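Local atomic coordinates of PixA inclusion body protein (Burkholderia cenocepacia, PDB entry 4LZK), a protein that is of unknown function but belongs to the PixA family of bacterial inclusion body proteins, probably serving as a component of intracellular protein inclusions. Residues 35-48 against 171-183. Sequence-based numbering, arbitrary orientation.
Sequences HPNPSLNAQNPTSI and RKSLFGYFFWVWQ
A42 lays its CB over the centre of one face of the Y177 ring, 3.5 Å from the centroid, a CH-pi contact whose small methyl lets the loop come close. L174 CD1, from the same strand, lies over the rim of the opposite face, and L40 O meets the ring edge at CE2. F178 CG stands anti to its carbonyl carbon (chi1 -62°), carrying the ring alongside T46 to P38 CB, 3.4 Å from F178 CZ, and turning its edge toward the H35 ring in an offset edge-to-face pair (planes at 75°). G176, lacking a side chain, lets the proline pack on the strand, P38 CG 3.7 Å from G176 CA. Branched I48 fits CG2 against both rings, 3.5 Å from F178 CD1. On the sheet's other face, F179 CG sits between N and carbonyl carbon (chi1 80°), bringing CD1 to 3.6 Å from P45 CG. Parallel ladder bonds include T46 N to Y177 O (2.7 Å) and I48 N to F179 O. The T46 hydroxyl OG1 accepts from S39 N, tying back the loop. Strand 46-47 joins strand 172-186, antiparallel to strand 154-167 with a classic beta bulge where F175 and G176 face L164; I31 of helix 28-34 packs on F178 and I48.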
ATOM      1  N   HIS C  35       0.240  -9.373 -25.223  1.00 20.83           N
ATOM      2  CA  HIS C  35      -0.723  -9.151 -26.289  1.00 21.06           C
ATOM      3  C   HIS C  35      -0.088  -9.041 -27.625  1.00 21.35           C
ATOM      4  O   HIS C  35      -0.143  -7.976 -28.250  1.00 21.92           O
ATOM      5  CB  HIS C  35      -1.566  -7.878 -26.024  1.00 20.54           C
ATOM      6  CG  HIS C  35      -2.366  -7.982 -24.779  1.00 21.49           C
ATOM      7  ND1 HIS C  35      -1.858  -7.634 -23.551  1.00 24.95           N
ATOM      8  CD2 HIS C  35      -3.596  -8.481 -24.555  1.00 21.83           C
ATOM      9  CE1 HIS C  35      -2.774  -7.862 -22.622  1.00 25.29           C
ATOM     10  NE2 HIS C  35      -3.841  -8.378 -23.203  1.00 24.99           N
ATOM     11  N   PRO C  36       0.489 -10.138 -28.105  1.00 23.45           N
ATOM     12  CA  PRO C  36       1.319 -10.039 -29.317  1.00 26.19           C
ATOM     13  C   PRO C  36       0.525  -9.858 -30.580  1.00 26.48           C
ATOM     14  O   PRO C  36       1.121  -9.519 -31.611  1.00 24.25           O
ATOM     15  CB  PRO C  36       2.061 -11.376 -29.370  1.00 26.51           C
ATOM     16  CG  PRO C  36       1.726 -12.084 -28.088  1.00 29.42           C
ATOM     17  CD  PRO C  36       0.475 -11.497 -27.555  1.00 26.22           C
ATOM     18  N   ASN C  37      -0.785 -10.150 -30.552  1.00 26.89           N
ATOM     19  CA  ASN C  37      -1.620  -9.973 -31.767  1.00 29.01           C
ATOM     20  C   ASN C  37      -2.845  -9.115 -31.468  1.00 31.16           C
ATOM     21  O   ASN C  37      -3.957  -9.632 -31.394  1.00 24.89           O
ATOM     22  CB  ASN C  37      -2.074 -11.313 -32.338  1.00 35.58           C
ATOM     23  CG  ASN C  37      -0.919 -12.210 -32.697  1.00 40.93           C
ATOM     24  OD1 ASN C  37      -0.115 -11.868 -33.566  1.00 48.27           O
ATOM     25  ND2 ASN C  37      -0.803 -13.352 -32.011  1.00 41.56           N
ATOM     26  N   PRO C  38      -2.632  -7.819 -31.232  1.00 25.17           N
ATOM     27  CA  PRO C  38      -3.733  -7.007 -30.704  1.00 26.14           C
ATOM     28  C   PRO C  38      -4.586  -6.454 -31.837  1.00 24.28           C
ATOM     29  O   PRO C  38      -4.298  -6.699 -32.983  1.00 20.89           O
ATOM     30  CB  PRO C  38      -2.987  -5.860 -30.021  1.00 25.99           C
ATOM     31  CG  PRO C  38      -1.782  -5.652 -30.909  1.00 26.14           C
ATOM     32  CD  PRO C  38      -1.394  -7.037 -31.406  1.00 27.05           C
ATOM     33  N   SER C  39      -5.630  -5.725 -31.525  1.00 24.71           N
ATOM     34  CA  SER C  39      -6.475  -5.113 -32.553  1.00 23.88           C
ATOM     35  C   SER C  39      -5.747  -3.980 -33.271  1.00 25.48           C
ATOM     36  O   SER C  39      -5.007  -3.207 -32.667  1.00 24.62           O
ATOM     37  CB  SER C  39      -7.741  -4.638 -31.885  1.00 23.97           C
ATOM     38  OG  SER C  39      -8.556  -3.899 -32.717  1.00 24.64           O
ATOM     39  N   LEU C  40      -5.926  -3.887 -34.585  1.00 23.35           N
ATOM     40  CA  LEU C  40      -5.424  -2.752 -35.310  1.00 24.07           C
ATOM     41  C   LEU C  40      -6.560  -1.913 -35.797  1.00 25.11           C
ATOM     42  O   LEU C  40      -6.375  -1.116 -36.687  1.00 24.74           O
ATOM     43  CB  LEU C  40      -4.508  -3.152 -36.457  1.00 29.10           C
ATOM     44  CG  LEU C  40      -3.460  -4.183 -36.087  1.00 34.83           C
ATOM     45  CD1 LEU C  40      -2.886  -4.836 -37.366  1.00 37.42           C
ATOM     46  CD2 LEU C  40      -2.362  -3.591 -35.199  1.00 36.04           C
ATOM     47  N   ASN C  41      -7.744  -2.106 -35.223  1.00 24.65           N
ATOM     48  CA  ASN C  41      -8.870  -1.247 -35.436  1.00 25.31           C
ATOM     49  C   ASN C  41      -9.176  -0.347 -34.180  1.00 25.34           C
ATOM     50  O   ASN C  41      -9.638  -0.824 -33.154  1.00 21.79           O
ATOM     51  CB  ASN C  41     -10.055  -2.118 -35.725  1.00 27.60           C
ATOM     52  CG  ASN C  41     -11.329  -1.337 -35.848  1.00 31.27           C
ATOM     53  OD1 ASN C  41     -11.335  -0.105 -35.830  1.00 35.27           O
ATOM     54  ND2 ASN C  41     -12.419  -2.038 -35.873  1.00 37.92           N
ATOM     55  N   ALA C  42      -8.945   0.927 -34.302  1.00 23.67           N
ATOM     56  CA  ALA C  42      -9.064   1.849 -33.157  1.00 25.37           C
ATOM     57  C   ALA C  42     -10.457   1.971 -32.644  1.00 26.80           C
ATOM     58  O   ALA C  42     -10.691   2.454 -31.516  1.00 24.27           O
ATOM     59  CB  ALA C  42      -8.527   3.198 -33.547  1.00 24.92           C
ATOM     60  N   GLN C  43     -11.435   1.527 -33.417  1.00 26.23           N
ATOM     61  CA  GLN C  43     -12.798   1.541 -32.906  1.00 27.02           C
ATOM     62  C   GLN C  43     -13.070   0.301 -32.107  1.00 25.24           C
ATOM     63  O   GLN C  43     -14.130   0.167 -31.502  1.00 24.46           O
ATOM     64  CB  GLN C  43     -13.827   1.660 -34.036  1.00 34.55           C
ATOM     65  CG  GLN C  43     -13.624   2.879 -34.914  1.00 42.03           C
ATOM     66  CD  GLN C  43     -14.635   2.939 -36.053  1.00 54.99           C
ATOM     67  OE1 GLN C  43     -14.288   3.206 -37.225  1.00 63.68           O
ATOM     68  NE2 GLN C  43     -15.899   2.658 -35.721  1.00 61.75           N
ATOM     69  N   ASN C  44     -12.130  -0.628 -32.101  1.00 21.82           N
ATOM     70  CA  ASN C  44     -12.304  -1.856 -31.370  1.00 26.22           C
ATOM     71  C   ASN C  44     -11.041  -2.220 -30.609  1.00 22.33           C
ATOM     72  O   ASN C  44     -10.390  -3.256 -30.912  1.00 22.85           O
ATOM     73  CB  ASN C  44     -12.578  -2.985 -32.358  1.00 32.46           C
ATOM     74  CG  ASN C  44     -13.822  -3.731 -32.015  1.00 44.96           C
ATOM     75  OD1 ASN C  44     -14.931  -3.257 -32.312  1.00 52.76           O
ATOM     76  ND2 ASN C  44     -13.677  -4.886 -31.361  1.00 50.73           N
ATOM     77  N   PRO C  45     -10.717  -1.456 -29.547  1.00 17.38           N
ATOM     78  CA  PRO C  45      -9.424  -1.676 -28.888  1.00 16.22           C
ATOM     79  C   PRO C  45      -9.355  -2.937 -28.053  1.00 16.00           C
ATOM     80  O   PRO C  45     -10.383  -3.432 -27.590  1.00 14.47           O
ATOM     81  CB  PRO C  45      -9.271  -0.400 -27.994  1.00 18.88           C
ATOM     82  CG  PRO C  45     -10.712  -0.059 -27.675  1.00 17.46           C
ATOM     83  CD  PRO C  45     -11.411  -0.279 -29.016  1.00 17.91           C
ATOM     84  N   THR C  46      -8.135  -3.459 -27.912  1.00 14.22           N
ATOM     85  CA  THR C  46      -7.860  -4.639 -27.123  1.00 15.65           C
ATOM     86  C   THR C  46      -7.813  -4.320 -25.592  1.00 16.00           C
ATOM     87  O   THR C  46      -7.102  -3.481 -25.148  1.00 13.39           O
ATOM     88  CB  THR C  46      -6.581  -5.318 -27.560  1.00 16.60           C
ATOM     89  OG1 THR C  46      -6.743  -5.837 -28.907  1.00 18.83           O
ATOM     90  CG2 THR C  46      -6.186  -6.411 -26.623  1.00 16.61           C
ATOM     91  N   SER C  47      -8.643  -5.046 -24.865  1.00 15.77           N
ATOM     92  CA  SER C  47      -8.698  -4.982 -23.399  1.00 18.39           C
ATOM     93  C   SER C  47      -7.372  -5.369 -22.782  1.00 19.57           C
ATOM     94  O   SER C  47      -6.821  -6.411 -23.127  1.00 20.42           O
ATOM     95  CB  SER C  47      -9.763  -5.975 -22.933  1.00 21.32           C
ATOM     96  OG  SER C  47      -9.892  -5.792 -21.555  1.00 21.79           O
ATOM     97  N   ILE C  48      -6.852  -4.579 -21.851  1.00 17.74           N
ATOM     98  CA  ILE C  48      -5.702  -4.930 -21.046  1.00 17.93           C
ATOM     99  C   ILE C  48      -6.023  -4.796 -19.578  1.00 19.48           C
ATOM    100  O   ILE C  48      -6.855  -3.967 -19.185  1.00 16.30           O
ATOM    101  CB  ILE C  48      -4.436  -4.076 -21.338  1.00 17.89           C
ATOM    102  CG1 ILE C  48      -4.579  -2.657 -20.758  1.00 19.09           C
ATOM    103  CG2 ILE C  48      -4.125  -4.095 -22.805  1.00 18.96           C
ATOM    104  CD1 ILE C  48      -3.499  -1.685 -21.100  1.00 21.40           C
ATOM    105  N   ARG C 171      11.774   5.891 -36.366  1.00 49.81           N
ATOM    106  CA  ARG C 171      10.398   5.926 -36.925  1.00 49.65           C
ATOM    107  C   ARG C 171       9.371   5.037 -36.160  1.00 52.72           C
ATOM    108  O   ARG C 171       9.680   3.892 -35.808  1.00 46.36           O
ATOM    109  CB  ARG C 171      10.426   5.480 -38.378  1.00 40.39           C
ATOM    110  N   LYS C 172       8.155   5.574 -35.943  1.00 55.70           N
ATOM    111  CA  LYS C 172       7.063   4.875 -35.230  1.00 50.77           C
ATOM    112  C   LYS C 172       6.281   3.946 -36.153  1.00 39.79           C
ATOM    113  O   LYS C 172       6.096   4.261 -37.285  1.00 50.54           O
ATOM    114  CB  LYS C 172       6.071   5.878 -34.608  1.00 51.44           C
ATOM    115  CG  LYS C 172       6.716   7.040 -33.890  1.00 59.60           C
ATOM    116  CD  LYS C 172       6.410   7.048 -32.396  1.00 63.58           C
ATOM    117  CE  LYS C 172       6.539   8.456 -31.807  1.00 69.14           C
ATOM    118  NZ  LYS C 172       5.732   9.494 -32.524  1.00 68.32           N
ATOM    119  N   SER C 173       5.828   2.793 -35.641  1.00 40.61           N
ATOM    120  CA  SER C 173       4.909   1.874 -36.352  1.00 32.32           C
ATOM    121  C   SER C 173       3.795   1.458 -35.369  1.00 26.24           C
ATOM    122  O   SER C 173       4.073   1.154 -34.238  1.00 25.43           O
ATOM    123  CB  SER C 173       5.612   0.574 -36.819  1.00 36.67           C
ATOM    124  OG  SER C 173       7.028   0.676 -36.831  1.00 45.45           O
ATOM    125  N   LEU C 174       2.573   1.382 -35.817  1.00 27.76           N
ATOM    126  CA  LEU C 174       1.483   0.894 -34.958  1.00 27.15           C
ATOM    127  C   LEU C 174       1.645  -0.553 -34.503  1.00 28.30           C
ATOM    128  O   LEU C 174       1.746  -1.459 -35.329  1.00 23.19           O
ATOM    129  CB  LEU C 174       0.158   1.073 -35.631  1.00 26.62           C
ATOM    130  CG  LEU C 174      -1.082   0.657 -34.832  1.00 26.49           C
ATOM    131  CD1 LEU C 174      -1.344   1.576 -33.625  1.00 23.37           C
ATOM    132  CD2 LEU C 174      -2.276   0.579 -35.763  1.00 27.92           C
ATOM    133  N   PHE C 175       1.677  -0.771 -33.190  1.00 21.02           N
ATOM    134  CA  PHE C 175       1.612  -2.115 -32.697  1.00 21.69           C
ATOM    135  C   PHE C 175       0.160  -2.545 -32.479  1.00 22.51           C
ATOM    136  O   PHE C 175      -0.217  -3.659 -32.857  1.00 22.75           O
ATOM    137  CB  PHE C 175       2.385  -2.225 -31.415  1.00 21.53           C
ATOM    138  CG  PHE C 175       2.483  -3.625 -30.857  1.00 23.31           C
ATOM    139  CD1 PHE C 175       3.436  -4.521 -31.360  1.00 23.79           C
ATOM    140  CD2 PHE C 175       1.655  -4.057 -29.823  1.00 21.14           C
ATOM    141  CE1 PHE C 175       3.565  -5.798 -30.822  1.00 23.29           C
ATOM    142  CE2 PHE C 175       1.755  -5.354 -29.312  1.00 23.99           C
ATOM    143  CZ  PHE C 175       2.699  -6.227 -29.833  1.00 23.16           C
ATOM    144  N   GLY C 176      -0.629  -1.712 -31.781  1.00 19.86           N
ATOM    145  CA  GLY C 176      -2.038  -1.994 -31.574  1.00 21.17           C
ATOM    146  C   GLY C 176      -2.832  -0.926 -30.814  1.00 18.13           C
ATOM    147  O   GLY C 176      -2.260   0.063 -30.342  1.00 17.61           O
ATOM    148  N   TYR C 177      -4.149  -1.127 -30.756  1.00 15.61           N
ATOM    149  CA  TYR C 177      -5.017  -0.254 -29.995  1.00 15.88           C
ATOM    150  C   TYR C 177      -5.552  -1.001 -28.781  1.00 14.52           C
ATOM    151  O   TYR C 177      -5.992  -2.131 -28.886  1.00 13.72           O
ATOM    152  CB  TYR C 177      -6.158   0.311 -30.791  1.00 17.70           C
ATOM    153  CG  TYR C 177      -5.752   1.080 -32.011  1.00 21.07           C
ATOM    154  CD1 TYR C 177      -5.412   2.438 -31.916  1.00 24.75           C
ATOM    155  CD2 TYR C 177      -5.716   0.452 -33.283  1.00 24.22           C
ATOM    156  CE1 TYR C 177      -5.021   3.176 -33.035  1.00 26.64           C
ATOM    157  CE2 TYR C 177      -5.348   1.172 -34.411  1.00 28.02           C
ATOM    158  CZ  TYR C 177      -5.032   2.521 -34.305  1.00 28.60           C
ATOM    159  OH  TYR C 177      -4.722   3.258 -35.420  1.00 27.18           O
ATOM    160  N   PHE C 178      -5.493  -0.365 -27.621  1.00 13.58           N
ATOM    161  CA  PHE C 178      -5.756  -1.017 -26.381  1.00 13.30           C
ATOM    162  C   PHE C 178      -6.579  -0.108 -25.473  1.00 14.55           C
ATOM    163  O   PHE C 178      -6.666   1.060 -25.732  1.00 14.79           O
ATOM    164  CB  PHE C 178      -4.439  -1.296 -25.621  1.00 14.68           C
ATOM    165  CG  PHE C 178      -3.494  -2.197 -26.322  1.00 14.52           C
ATOM    166  CD1 PHE C 178      -3.554  -3.529 -26.165  1.00 15.20           C
ATOM    167  CD2 PHE C 178      -2.498  -1.675 -27.123  1.00 15.22           C
ATOM    168  CE1 PHE C 178      -2.626  -4.410 -26.787  1.00 16.33           C
ATOM    169  CE2 PHE C 178      -1.579  -2.511 -27.748  1.00 16.09           C
ATOM    170  CZ  PHE C 178      -1.634  -3.891 -27.584  1.00 17.02           C
ATOM    171  N   PHE C 179      -7.305  -0.699 -24.476  1.00 13.60           N
ATOM    172  CA  PHE C 179      -7.923   0.068 -23.456  1.00 13.08           C
ATOM    173  C   PHE C 179      -7.882  -0.579 -22.099  1.00 12.31           C
ATOM    174  O   PHE C 179      -7.814  -1.825 -21.987  1.00 12.47           O
ATOM    175  CB  PHE C 179      -9.369   0.373 -23.813  1.00 14.16           C
ATOM    176  CG  PHE C 179     -10.326  -0.764 -23.548  1.00 13.30           C
ATOM    177  CD1 PHE C 179     -10.496  -1.750 -24.480  1.00 14.72           C
ATOM    178  CD2 PHE C 179     -11.140  -0.773 -22.406  1.00 14.61           C
ATOM    179  CE1 PHE C 179     -11.406  -2.808 -24.252  1.00 16.26           C
ATOM    180  CE2 PHE C 179     -12.014  -1.834 -22.177  1.00 15.31           C
ATOM    181  CZ  PHE C 179     -12.168  -2.839 -23.137  1.00 14.90           C
ATOM    182  N   TRP C 180      -7.920   0.251 -21.066  1.00 11.96           N
ATOM    183  CA  TRP C 180      -8.010  -0.246 -19.702  1.00 12.46           C
ATOM    184  C   TRP C 180      -9.142   0.499 -18.989  1.00 14.17           C
ATOM    185  O   TRP C 180      -9.623   1.573 -19.467  1.00 11.88           O
ATOM    186  CB  TRP C 180      -6.742  -0.043 -18.952  1.00 13.26           C
ATOM    187  CG  TRP C 180      -6.496   1.348 -18.373  1.00 13.42           C
ATOM    188  CD1 TRP C 180      -6.808   1.748 -17.102  1.00 13.35           C
ATOM    189  CD2 TRP C 180      -5.887   2.473 -18.995  1.00 13.78           C
ATOM    190  NE1 TRP C 180      -6.422   3.000 -16.902  1.00 15.76           N
ATOM    191  CE2 TRP C 180      -5.906   3.532 -18.048  1.00 13.46           C
ATOM    192  CE3 TRP C 180      -5.339   2.716 -20.248  1.00 14.02           C
ATOM    193  CZ2 TRP C 180      -5.376   4.807 -18.318  1.00 14.67           C
ATOM    194  CZ3 TRP C 180      -4.826   3.971 -20.520  1.00 13.51           C
ATOM    195  CH2 TRP C 180      -4.851   5.013 -19.571  1.00 14.38           C
ATOM    196  N   VAL C 181      -9.598  -0.054 -17.879  1.00 12.83           N
ATOM    197  CA  VAL C 181     -10.658   0.546 -17.142  1.00 12.56           C
ATOM    198  C   VAL C 181     -10.126   0.952 -15.816  1.00 12.83           C
ATOM    199  O   VAL C 181      -9.374   0.185 -15.177  1.00 11.40           O
ATOM    200  CB  VAL C 181     -11.797  -0.461 -16.976  1.00 13.87           C
ATOM    201  CG1 VAL C 181     -12.918   0.047 -16.133  1.00 12.71           C
ATOM    202  CG2 VAL C 181     -12.293  -0.910 -18.335  1.00 14.73           C
ATOM    203  N   TRP C 182     -10.514   2.139 -15.363  1.00 12.28           N
ATOM    204  CA  TRP C 182     -10.136   2.647 -14.083  1.00 11.31           C
ATOM    205  C   TRP C 182     -11.372   3.154 -13.380  1.00 13.10           C
ATOM    206  O   TRP C 182     -12.430   3.256 -13.998  1.00 13.17           O
ATOM    207  CB  TRP C 182      -9.045   3.703 -14.240  1.00 11.85           C
ATOM    208  CG  TRP C 182      -9.262   4.827 -15.156  1.00 12.55           C
ATOM    209  CD1 TRP C 182      -9.168   4.831 -16.500  1.00 13.28           C
ATOM    210  CD2 TRP C 182      -9.524   6.203 -14.769  1.00 14.90           C
ATOM    211  NE1 TRP C 182      -9.425   6.098 -17.011  1.00 14.57           N
ATOM    212  CE2 TRP C 182      -9.614   6.968 -15.981  1.00 14.99           C
ATOM    213  CE3 TRP C 182      -9.705   6.846 -13.542  1.00 16.01           C
ATOM    214  CZ2 TRP C 182      -9.897   8.300 -15.991  1.00 16.00           C
ATOM    215  CZ3 TRP C 182      -9.979   8.182 -13.536  1.00 18.61           C
ATOM    216  CH2 TRP C 182     -10.082   8.919 -14.769  1.00 17.36           C
ATOM    217  N   GLN C 183     -11.253   3.507 -12.122  1.00 14.38           N
ATOM    218  CA  GLN C 183     -12.415   3.789 -11.278  1.00 17.02           C
ATOM    219  C   GLN C 183     -12.237   5.114 -10.530  1.00 16.75           C
ATOM    220  O   GLN C 183     -11.134   5.479 -10.083  1.00 15.69           O
ATOM    221  CB  GLN C 183     -12.630   2.646 -10.224  1.00 18.76           C
ATOM    222  CG  GLN C 183     -12.587   1.267 -10.820  1.00 21.83           C
ATOM    223  CD  GLN C 183     -12.588   0.132  -9.782  1.00 23.86           C
ATOM    224  OE1 GLN C 183     -11.921   0.213  -8.764  1.00 25.01           O
ATOM    225  NE2 GLN C 183     -13.340  -0.928 -10.070  1.00 23.36           N
TER
HETATM  226  O   HOH W   1     -10.033  -3.366 -20.234  1.00 20.89           O
HETATM  227  O   HOH W   2      -8.606  -2.727 -17.537  1.00 25.18           O